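Local coordinates for protein glycosyltransferase (Streptomyces viridochromogenes, PDB 2IUY) that binds UDP and probably acts as a retaining GT4-family glycosyltransferase, transferring a sugar during the biosynthesis of the antibiotic avilamycin A, at residues R128-R131 with A132-G136; F203-I206 with T207-Y210; R313-V316 with R317-H321; V322-A325 with E326-E330. All blocks are in the same frame, centred on the assembly; numbering follows the deposited sequence.

Contact 1 of 4, residues R128-R131 with A132-G136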
loop_
_atom_site.group_PDB
_atom_site.type_symbol
_atom_site.label_atom_id
_atom_site.label_comp_id
_atom_site.label_asym_id
_atom_site.label_seq_id
_atom_site.Cartn_x
_atom_site.Cartn_y
_atom_site.Cartn_z
ATOM N N ARG A 128 9.569 -9.500 4.239
ATOM C CA ARG A 128 10.723 -9.945 5.056
ATOM C C ARG A 128 11.649 -8.793 5.485
ATOM O O ARG A 128 12.103 -8.790 6.600
ATOM C CB ARG A 128 11.579 -10.979 4.297
ATOM C CG ARG A 128 10.919 -12.357 4.115
ATOM C CD ARG A 128 11.890 -13.365 3.363
ATOM N NE ARG A 128 11.777 -13.316 1.890
ATOM C CZ ARG A 128 12.677 -12.787 1.040
ATOM N NH1 ARG A 128 13.807 -12.191 1.477
ATOM N NH2 ARG A 128 12.444 -12.838 -0.274
ATOM N N ALA A 129 11.959 -7.857 4.580
ATOM C CA ALA A 129 12.837 -6.707 4.902
ATOM C C ALA A 129 12.226 -5.884 6.014
ATOM O O ALA A 129 12.885 -5.578 6.984
ATOM C CB ALA A 129 13.075 -5.851 3.681
ATOM N N GLN A 130 10.926 -5.603 5.927
ATOM C CA GLN A 130 10.241 -4.892 7.014
ATOM C C GLN A 130 10.268 -5.701 8.312
ATOM O O GLN A 130 10.637 -5.181 9.357
ATOM C CB GLN A 130 8.805 -4.593 6.629
ATOM C CG GLN A 130 8.084 -3.691 7.574
ATOM C CD GLN A 130 6.601 -3.930 7.571
ATOM O OE1 GLN A 130 6.148 -4.964 7.095
ATOM N NE2 GLN A 130 5.828 -2.986 8.113
ATOM N N ARG A 131 9.836 -6.959 8.263
ATOM C CA ARG A 131 9.855 -7.797 9.472
ATOM C C ARG A 131 11.228 -7.742 10.200
ATOM O O ARG A 131 11.290 -7.546 11.421
ATOM C CB ARG A 131 9.474 -9.254 9.166
ATOM C CG ARG A 131 9.503 -10.140 10.470
ATOM C CD ARG A 131 9.087 -11.579 10.222
ATOM N NE ARG A 131 10.021 -12.186 9.283
ATOM C CZ ARG A 131 9.933 -13.428 8.826
ATOM N NH1 ARG A 131 8.917 -14.228 9.207
ATOM N NH2 ARG A 131 10.852 -13.855 7.957
ATOM N N ALA A 132 12.307 -7.933 9.457
ATOM C CA ALA A 132 13.688 -7.850 9.965
ATOM C C ALA A 132 14.019 -6.462 10.616
ATOM O O ALA A 132 14.540 -6.374 11.741
ATOM C CB ALA A 132 14.644 -8.125 8.778
ATOM N N HIS A 133 13.708 -5.399 9.860
ATOM C CA HIS A 133 13.931 -4.045 10.201
ATOM C C HIS A 133 13.150 -3.653 11.467
ATOM O O HIS A 133 13.625 -2.845 12.315
ATOM C CB HIS A 133 13.485 -3.207 8.978
ATOM C CG HIS A 133 13.736 -1.741 9.116
ATOM N ND1 HIS A 133 14.998 -1.189 9.025
ATOM C CD2 HIS A 133 12.888 -0.710 9.353
ATOM C CE1 HIS A 133 14.916 0.115 9.204
ATOM N NE2 HIS A 133 13.647 0.430 9.406
ATOM N N CYS A 134 11.939 -4.197 11.601
ATOM C CA CYS A 134 11.071 -3.863 12.733
ATOM C C CYS A 134 11.322 -4.729 13.948
ATOM O O CYS A 134 10.637 -4.565 14.964
ATOM C CB CYS A 134 9.593 -3.952 12.325
ATOM S SG CYS A 134 9.168 -2.719 11.046
ATOM N N GLY A 135 12.276 -5.660 13.855
ATOM C CA GLY A 135 12.536 -6.569 14.982
ATOM C C GLY A 135 11.527 -7.697 15.152
ATOM O O GLY A 135 11.458 -8.293 16.225
ATOM N N GLY A 136 10.766 -8.033 14.100
ATOM C CA GLY A 136 9.792 -9.141 14.162
ATOM C C GLY A 136 10.499 -10.480 14.172
ATOM O O GLY A 136 11.521 -10.651 13.523
#
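A Schellman motif closes the short helix 128-133, its outer bond running from Gly136 N back to Arg131 O at 2.8 Å. Inside it, Gly135 N reaches Ala132 O at 3.2 Å. Gly135 makes the reversal with a positive phi of 77°, a conformation that glycine adopts without strain. Gly136, equally bare, lets its backbone pass close beside the Arg131 chain, whose CG lies 3.7 Å from Gly136 O. Ahead of the cap the helical bonds are regular: Ala132 N meets Arg128 O, His133 N meets Ala129 O, and Cys134 N meets Gln130 O at 2.8 Å. On the buried side, Cys134 SG rests 3.8 Å from Gln130 CG. With chi1 at -64°, the sulfur swings to the side of its own backbone N, back toward the preceding turn; a small, weakly polar thiol suits this enclosed spot. Arg131 stays extended to CD and bends at chi3, carrying its guanidinium to Ala140 O. Gln130 ties the helix to its surroundings, giving NE2 to His111 O, at the end of strand 106-111, and to Phe113 O, while OE1 accepts from Ser126 N. Tyr125 of strand 123-125 touches the side chains of Gln130, Arg131 and Cys134, and Glu278 receives the first backbone N-H groups of the helix.

Contact 2 of 4, residues F203-I206 with T207-Y210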
loop_
_atom_site.group_PDB
_atom_site.type_symbol
_atom_site.label_atom_id
_atom_site.label_comp_id
_atom_site.label_asym_id
_atom_site.label_seq_id
_atom_site.Cartn_x
_atom_site.Cartn_y
_atom_site.Cartn_z
ATOM N N PHE A 203 10.236 19.711 -3.849
ATOM C CA PHE A 203 9.506 19.918 -5.109
ATOM C C PHE A 203 10.258 20.894 -6.016
ATOM O O PHE A 203 10.441 20.606 -7.195
ATOM C CB PHE A 203 8.106 20.457 -4.835
ATOM C CG PHE A 203 7.275 20.707 -6.086
ATOM C CD1 PHE A 203 6.502 19.698 -6.646
ATOM C CD2 PHE A 203 7.235 21.967 -6.670
ATOM C CE1 PHE A 203 5.719 19.954 -7.776
ATOM C CE2 PHE A 203 6.455 22.226 -7.799
ATOM C CZ PHE A 203 5.690 21.224 -8.339
ATOM N N ASP A 204 10.714 22.018 -5.450
ATOM C CA ASP A 204 11.473 23.030 -6.203
ATOM C C ASP A 204 12.798 22.538 -6.811
ATOM O O ASP A 204 13.181 22.950 -7.916
ATOM C CB ASP A 204 11.665 24.312 -5.385
ATOM C CG ASP A 204 10.374 25.125 -5.272
ATOM O OD1 ASP A 204 9.335 24.733 -5.874
ATOM O OD2 ASP A 204 10.384 26.135 -4.544
ATOM N N GLU A 205 13.478 21.651 -6.088
ATOM C CA GLU A 205 14.725 21.050 -6.558
ATOM C C GLU A 205 14.495 20.123 -7.777
ATOM O O GLU A 205 15.294 20.086 -8.757
ATOM C CB GLU A 205 15.389 20.246 -5.409
ATOM C CG GLU A 205 16.780 19.627 -5.775
ATOM C CD GLU A 205 17.275 18.568 -4.746
ATOM O OE1 GLU A 205 16.506 18.180 -3.798
ATOM O OE2 GLU A 205 18.452 18.129 -4.892
ATOM N N ILE A 206 13.422 19.342 -7.694
ATOM C CA ILE A 206 13.021 18.475 -8.792
ATOM C C ILE A 206 12.669 19.315 -10.039
ATOM O O ILE A 206 13.021 18.965 -11.154
ATOM C CB ILE A 206 11.793 17.603 -8.372
ATOM C CG1 ILE A 206 12.168 16.638 -7.218
ATOM C CG2 ILE A 206 11.204 16.850 -9.585
ATOM C CD1 ILE A 206 10.963 16.057 -6.456
ATOM N N THR A 207 11.971 20.429 -9.834
ATOM C CA THR A 207 11.544 21.227 -10.990
ATOM C C THR A 207 12.765 21.948 -11.601
ATOM O O THR A 207 12.921 21.983 -12.810
ATOM C CB THR A 207 10.332 22.158 -10.658
ATOM O OG1 THR A 207 10.623 22.939 -9.505
ATOM C CG2 THR A 207 9.105 21.346 -10.308
ATOM N N ARG A 208 13.659 22.429 -10.742
ATOM C CA ARG A 208 14.947 22.981 -11.161
ATOM C C ARG A 208 15.791 22.007 -11.989
ATOM O O ARG A 208 16.269 22.335 -13.070
ATOM C CB ARG A 208 15.726 23.463 -9.923
ATOM C CG ARG A 208 17.087 24.043 -10.238
ATOM C CD ARG A 208 17.847 24.552 -8.995
ATOM N NE ARG A 208 18.387 23.494 -8.123
ATOM C CZ ARG A 208 19.500 22.788 -8.340
ATOM N NH1 ARG A 208 20.233 22.968 -9.439
ATOM N NH2 ARG A 208 19.871 21.877 -7.453
ATOM N N ARG A 209 15.984 20.809 -11.464
ATOM C CA ARG A 209 16.883 19.845 -12.064
ATOM C C ARG A 209 16.272 19.087 -13.236
ATOM O O ARG A 209 16.994 18.764 -14.174
ATOM C CB ARG A 209 17.413 18.883 -10.997
ATOM C CG ARG A 209 18.256 19.632 -9.954
ATOM C CD ARG A 209 18.668 18.764 -8.766
ATOM N NE ARG A 209 19.204 17.459 -9.165
ATOM C CZ ARG A 209 19.875 16.652 -8.334
ATOM N NH1 ARG A 209 20.090 17.033 -7.070
ATOM N NH2 ARG A 209 20.353 15.487 -8.776
ATOM N N TYR A 210 14.961 18.804 -13.155
ATOM C CA TYR A 210 14.262 17.955 -14.122
ATOM C C TYR A 210 12.926 18.510 -14.594
ATOM O O TYR A 210 12.046 17.748 -14.984
ATOM C CB TYR A 210 14.058 16.555 -13.529
ATOM C CG TYR A 210 15.358 15.917 -13.152
ATOM C CD1 TYR A 210 16.226 15.443 -14.134
ATOM C CD2 TYR A 210 15.736 15.809 -11.814
ATOM C CE1 TYR A 210 17.457 14.860 -13.798
ATOM C CE2 TYR A 210 16.947 15.226 -11.465
ATOM C CZ TYR A 210 17.799 14.735 -12.460
ATOM O OH TYR A 210 19.010 14.156 -12.120
#
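Thr207 and Phe203, one turn apart on helix 200-210, form the close-packed part of this contact. The Thr207 methyl CG2 sits over one face of the Phe203 ring, 3.7 Å above its plane and displaced toward the rim, in a CH-pi contact. The threonine's chi1 of 52° places OG1 between its backbone N and carbonyl carbon, from where it donates to Asp204 O at 3.0 Å. It arrives from above the carbonyl plane, on the same face as Arg208 N, so one oxygen serves both the helix bond and the hydroxyl. Threonine thus fits twice, its methyl going to the ring and its hydroxyl to the backbone.

The outer side is looser. Glu205 OE2 meets Arg209 NH1 at 2.9 Å in a salt bridge, but the N-H...O angle of only 122° makes the hydrogen bond weak; the carboxylate and guanidinium planes stand 62° apart. Arg208, exposed to solvent, keeps NH2 4.8 Å from Glu205 OE2.

Ile206, buried on the inner side, packs against Leu178 of helix 177-187 and Val214 of strand 214-216. Phe203 touches Pro216, and Tyr210 leans on Ala181 and Ala182; the helix is the crossover of a beta-alpha-beta unit between strands 191-194 and 214-216.

Contact 3 of 4, residues R313-V316 with R317-H321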
loop_
_atom_site.group_PDB
_atom_site.type_symbol
_atom_site.label_atom_id
_atom_site.label_comp_id
_atom_site.label_asym_id
_atom_site.label_seq_id
_atom_site.Cartn_x
_atom_site.Cartn_y
_atom_site.Cartn_z
ATOM N N ARG A 313 -1.202 -11.191 -14.074
ATOM C CA ARG A 313 -0.985 -12.600 -13.839
ATOM C C ARG A 313 -0.167 -12.795 -12.566
ATOM O O ARG A 313 -0.527 -13.561 -11.754
ATOM C CB ARG A 313 -0.261 -13.308 -15.010
ATOM C CG ARG A 313 -0.085 -14.864 -14.808
ATOM C CD ARG A 313 0.566 -15.724 -15.906
ATOM N NE ARG A 313 0.590 -17.046 -15.390
ATOM C CZ ARG A 313 -0.292 -18.012 -15.382
ATOM N NH1 ARG A 313 -1.556 -17.953 -15.701
ATOM N NH2 ARG A 313 0.153 -19.099 -14.863
ATOM N N ALA A 314 1.132 -12.243 -12.691
ATOM C CA ALA A 314 1.962 -12.205 -11.492
ATOM C C ALA A 314 1.287 -11.523 -10.303
ATOM O O ALA A 314 1.372 -12.041 -9.183
ATOM C CB ALA A 314 3.348 -11.537 -11.763
ATOM N N ALA A 315 0.640 -10.366 -10.533
ATOM C CA ALA A 315 0.013 -9.650 -9.429
ATOM C C ALA A 315 -1.139 -10.440 -8.807
ATOM O O ALA A 315 -1.316 -10.448 -7.602
ATOM C CB ALA A 315 -0.486 -8.246 -9.869
ATOM N N VAL A 316 -1.952 -11.083 -9.644
ATOM C CA VAL A 316 -3.078 -11.841 -9.115
ATOM C C VAL A 316 -2.550 -13.084 -8.368
ATOM O O VAL A 316 -2.959 -13.298 -7.211
ATOM C CB VAL A 316 -4.143 -12.194 -10.203
ATOM C CG1 VAL A 316 -5.294 -13.044 -9.589
ATOM C CG2 VAL A 316 -4.711 -10.947 -10.826
ATOM N N ARG A 317 -1.639 -13.858 -8.997
ATOM C CA ARG A 317 -1.038 -15.041 -8.355
ATOM C C ARG A 317 -0.408 -14.767 -6.971
ATOM O O ARG A 317 -0.571 -15.558 -6.057
ATOM C CB ARG A 317 0.081 -15.641 -9.228
ATOM C CG ARG A 317 -0.345 -16.671 -10.268
ATOM C CD ARG A 317 0.825 -17.542 -10.691
ATOM N NE ARG A 317 2.054 -16.787 -10.783
ATOM C CZ ARG A 317 3.094 -16.888 -9.967
ATOM N NH1 ARG A 317 3.131 -17.787 -8.990
ATOM N NH2 ARG A 317 4.136 -16.105 -10.183
ATOM N N LEU A 318 0.339 -13.666 -6.841
ATOM C CA LEU A 318 1.082 -13.345 -5.602
ATOM C C LEU A 318 0.318 -12.488 -4.629
ATOM O O LEU A 318 0.454 -12.653 -3.392
ATOM C CB LEU A 318 2.406 -12.641 -5.944
ATOM C CG LEU A 318 3.422 -13.390 -6.818
ATOM C CD1 LEU A 318 4.547 -12.427 -7.283
ATOM C CD2 LEU A 318 4.018 -14.585 -6.053
ATOM N N TRP A 319 -0.458 -11.532 -5.165
ATOM C CA TRP A 319 -1.043 -10.523 -4.316
ATOM C C TRP A 319 -2.563 -10.497 -4.425
ATOM O O TRP A 319 -3.177 -9.654 -3.804
ATOM C CB TRP A 319 -0.435 -9.120 -4.595
ATOM C CG TRP A 319 1.102 -9.176 -4.648
ATOM C CD1 TRP A 319 1.934 -9.783 -3.740
ATOM C CD2 TRP A 319 1.939 -8.612 -5.654
ATOM N NE1 TRP A 319 3.255 -9.635 -4.133
ATOM C CE2 TRP A 319 3.281 -8.932 -5.310
ATOM C CE3 TRP A 319 1.691 -7.868 -6.833
ATOM C CZ2 TRP A 319 4.377 -8.548 -6.103
ATOM C CZ3 TRP A 319 2.796 -7.475 -7.621
ATOM C CH2 TRP A 319 4.119 -7.825 -7.241
ATOM N N GLY A 320 -3.180 -11.445 -5.146
ATOM C CA GLY A 320 -4.642 -11.364 -5.346
ATOM C C GLY A 320 -5.397 -11.245 -4.028
ATOM O O GLY A 320 -5.040 -11.901 -3.040
ATOM N N HIS A 321 -6.448 -10.428 -4.000
ATOM C CA HIS A 321 -7.190 -10.216 -2.742
ATOM C C HIS A 321 -7.661 -11.463 -1.989
ATOM O O HIS A 321 -7.658 -11.466 -0.751
ATOM C CB HIS A 321 -8.341 -9.212 -2.920
ATOM C CG HIS A 321 -9.508 -9.729 -3.716
ATOM N ND1 HIS A 321 -9.385 -10.238 -4.994
ATOM C CD2 HIS A 321 -10.829 -9.762 -3.428
ATOM C CE1 HIS A 321 -10.574 -10.585 -5.447
ATOM N NE2 HIS A 321 -11.467 -10.302 -4.518
HETATM O O HOH W 1 3.174 -15.984 -13.812
#
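Trp319 N donates to Ala315 O over 2.8 Å in the last turn of helix 308-319, and Gly320 N follows with a bond of the same length to Val316 O. The second is more bent, at 131°, as expected where a helix runs out. Gly320 forms the junction between two helices: it is the first residue to leave helical angles and also the N-cap position of helix 321-336. Having no side chain, it can turn sharply next to Val316 O.

The side chains divide between an inner and an outer face. Inside, chi1 of -48° sets Trp319 CG anti to its carbonyl carbon, so the six-membered ring reaches back along the helix, its CE3 lying 3.6 Å from Ala315 CA and 3.8 Å from Ala315 CB; the small alanine side chain leaves the indole room to lie close to the backbone. Leu318 CB covers part of one indole face. Val258 and Ser259 of helix 256-263 also touch the Trp319 side chain, and that helix supplies the UDP-binding Thr256 and Glu260, the latter with its side chain about 8 Å from the indole.

Outside, the long arginines suit solvent. A water accepts weakly from both Arg313 NE, at 3.2 Å, and Arg317 NE, at 3.3 Å, spanning two like charges.

Contact 4 of 4, residues V322-A325 with E326-E330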
loop_
_atom_site.group_PDB
_atom_site.type_symbol
_atom_site.label_atom_id
_atom_site.label_comp_id
_atom_site.label_asym_id
_atom_site.label_seq_id
_atom_site.Cartn_x
_atom_site.Cartn_y
_atom_site.Cartn_z
ATOM N N VAL A 322 -8.082 -12.502 -2.720
ATOM C CA VAL A 322 -8.677 -13.697 -2.095
ATOM C C VAL A 322 -7.581 -14.581 -1.529
ATOM O O VAL A 322 -7.722 -15.125 -0.415
ATOM C CB VAL A 322 -9.630 -14.496 -3.111
ATOM C CG1 VAL A 322 -9.977 -15.897 -2.601
ATOM C CG2 VAL A 322 -10.926 -13.711 -3.402
ATOM N N THR A 323 -6.493 -14.722 -2.288
ATOM C CA THR A 323 -5.320 -15.445 -1.803
ATOM C C THR A 323 -4.731 -14.829 -0.522
ATOM O O THR A 323 -4.370 -15.554 0.399
ATOM C CB THR A 323 -4.166 -15.704 -2.885
ATOM O OG1 THR A 323 -3.202 -16.614 -2.319
ATOM C CG2 THR A 323 -3.371 -14.473 -3.173
ATOM N N ILE A 324 -4.608 -13.504 -0.504
ATOM C CA ILE A 324 -4.078 -12.790 0.663
ATOM C C ILE A 324 -5.069 -12.807 1.824
ATOM O O ILE A 324 -4.683 -13.044 2.950
ATOM C CB ILE A 324 -3.753 -11.329 0.330
ATOM C CG1 ILE A 324 -2.629 -11.274 -0.722
ATOM C CG2 ILE A 324 -3.376 -10.524 1.639
ATOM C CD1 ILE A 324 -1.368 -12.105 -0.327
ATOM N N ALA A 325 -6.352 -12.585 1.533
ATOM C CA ALA A 325 -7.359 -12.705 2.583
ATOM C C ALA A 325 -7.356 -14.096 3.238
ATOM O O ALA A 325 -7.525 -14.207 4.434
ATOM C CB ALA A 325 -8.760 -12.332 2.068
ATOM N N GLU A 326 -7.211 -15.156 2.457
ATOM C CA GLU A 326 -7.244 -16.496 3.043
ATOM C C GLU A 326 -5.990 -16.746 3.860
ATOM O O GLU A 326 -6.042 -17.359 4.882
ATOM C CB GLU A 326 -7.581 -17.602 1.994
ATOM C CG GLU A 326 -6.501 -17.996 1.009
ATOM C CD GLU A 326 -7.019 -18.924 -0.131
ATOM O OE1 GLU A 326 -8.238 -19.276 -0.117
ATOM O OE2 GLU A 326 -6.211 -19.264 -1.047
ATOM N N ARG A 327 -4.869 -16.160 3.465
ATOM C CA ARG A 327 -3.684 -16.138 4.321
ATOM C C ARG A 327 -3.899 -15.468 5.676
ATOM O O ARG A 327 -3.508 -16.018 6.713
ATOM C CB ARG A 327 -2.448 -15.559 3.578
ATOM C CG ARG A 327 -1.930 -16.587 2.579
ATOM C CD ARG A 327 -0.988 -15.969 1.621
ATOM N NE ARG A 327 0.281 -15.570 2.263
ATOM C CZ ARG A 327 1.336 -15.144 1.567
ATOM N NH1 ARG A 327 1.268 -15.092 0.223
ATOM N NH2 ARG A 327 2.456 -14.806 2.202
ATOM N N TYR A 328 -4.524 -14.310 5.677
ATOM C CA TYR A 328 -4.933 -13.719 6.954
ATOM C C TYR A 328 -5.878 -14.561 7.821
ATOM O O TYR A 328 -5.645 -14.672 9.006
ATOM C CB TYR A 328 -5.526 -12.324 6.747
ATOM C CG TYR A 328 -4.460 -11.299 6.574
ATOM C CD1 TYR A 328 -3.613 -10.992 7.636
ATOM C CD2 TYR A 328 -4.277 -10.634 5.344
ATOM C CE1 TYR A 328 -2.639 -10.013 7.515
ATOM C CE2 TYR A 328 -3.291 -9.667 5.198
ATOM C CZ TYR A 328 -2.489 -9.362 6.307
ATOM O OH TYR A 328 -1.500 -8.442 6.217
ATOM N N VAL A 329 -6.925 -15.148 7.214
ATOM C CA VAL A 329 -7.853 -16.010 7.941
ATOM C C VAL A 329 -7.115 -17.158 8.606
ATOM O O VAL A 329 -7.411 -17.505 9.756
ATOM C CB VAL A 329 -8.996 -16.518 7.012
ATOM C CG1 VAL A 329 -9.903 -17.565 7.723
ATOM C CG2 VAL A 329 -9.846 -15.330 6.504
ATOM N N GLU A 330 -6.156 -17.744 7.900
ATOM C CA GLU A 330 -5.318 -18.798 8.473
ATOM C C GLU A 330 -4.661 -18.297 9.761
ATOM O O GLU A 330 -4.653 -19.023 10.739
ATOM C CB GLU A 330 -4.267 -19.305 7.438
ATOM C CG GLU A 330 -3.394 -20.491 7.918
ATOM C CD GLU A 330 -2.190 -20.806 7.011
ATOM O OE1 GLU A 330 -1.898 -20.034 6.043
ATOM O OE2 GLU A 330 -1.517 -21.843 7.290
#
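The Tyr328 ring and the Arg327 guanidinium both meet Ile324, one through each branch of the isoleucine. Neither flat group is approached squarely: the ring has Ile324 O set obliquely to it, and the guanidinium has Ile324 CD1 likewise oblique, 4.0 Å from Arg327 NH1. Ile324 CG2 lies beside the CD2-CE2 bond of Tyr328, 3.7 Å from CE2 and 3.8 Å from CD2, the two side chains running side by side in the same direction. This branching suits the place, because chi1 of -64° puts CG2 anti to the backbone N, next to the ring, and leaves CG1 and CD1 for the arginine.

The backbone makes ordinary helical bonds, among them Tyr328 N to Ile324 O at 3.0 Å and Val329 N to Ala325 O. Ala325, buried and small, lets Leu43 of helix 31-45 come close. On the exposed face Glu326 folds back over the preceding turn: its chi1 of 75° holds CG 3.3 Å from Thr323 O, and the carboxylate ends near Thr323 with OE2 4.0 Å from its CA.

Tyr328 OH bonds to Ser110 OG, and the ring meets that of His89, from strand 87-90, with the planes at about 50°. Apolar inside and charged outside, this amphipathic C-terminal helix packs back onto the N-terminal Rossmann-like domain, the chain crossing characteristic of GT-B glycosyltransferases.

How the contacts relate
None of the four contacts closes a long loop; each spans neighbouring turns or a cap, and they follow one another along the chain without nesting or crossing. Contact 1 comes first, just after strand 123-125, the last strand of the N-terminal sheet. Contact 2 belongs to the second parallel sheet, in the helix between strands 191-194 and 214-216. Contacts 3 and 4 lie on consecutive helices near the C terminus and touch, Trp319 O standing 3.5 Å from Ile324 CG1. Through them the chain passes from the C-terminal domain back to the N-terminal one. Contacts 2 and 4, centres 43 Å apart, fall on opposite sides of the molecule's centre.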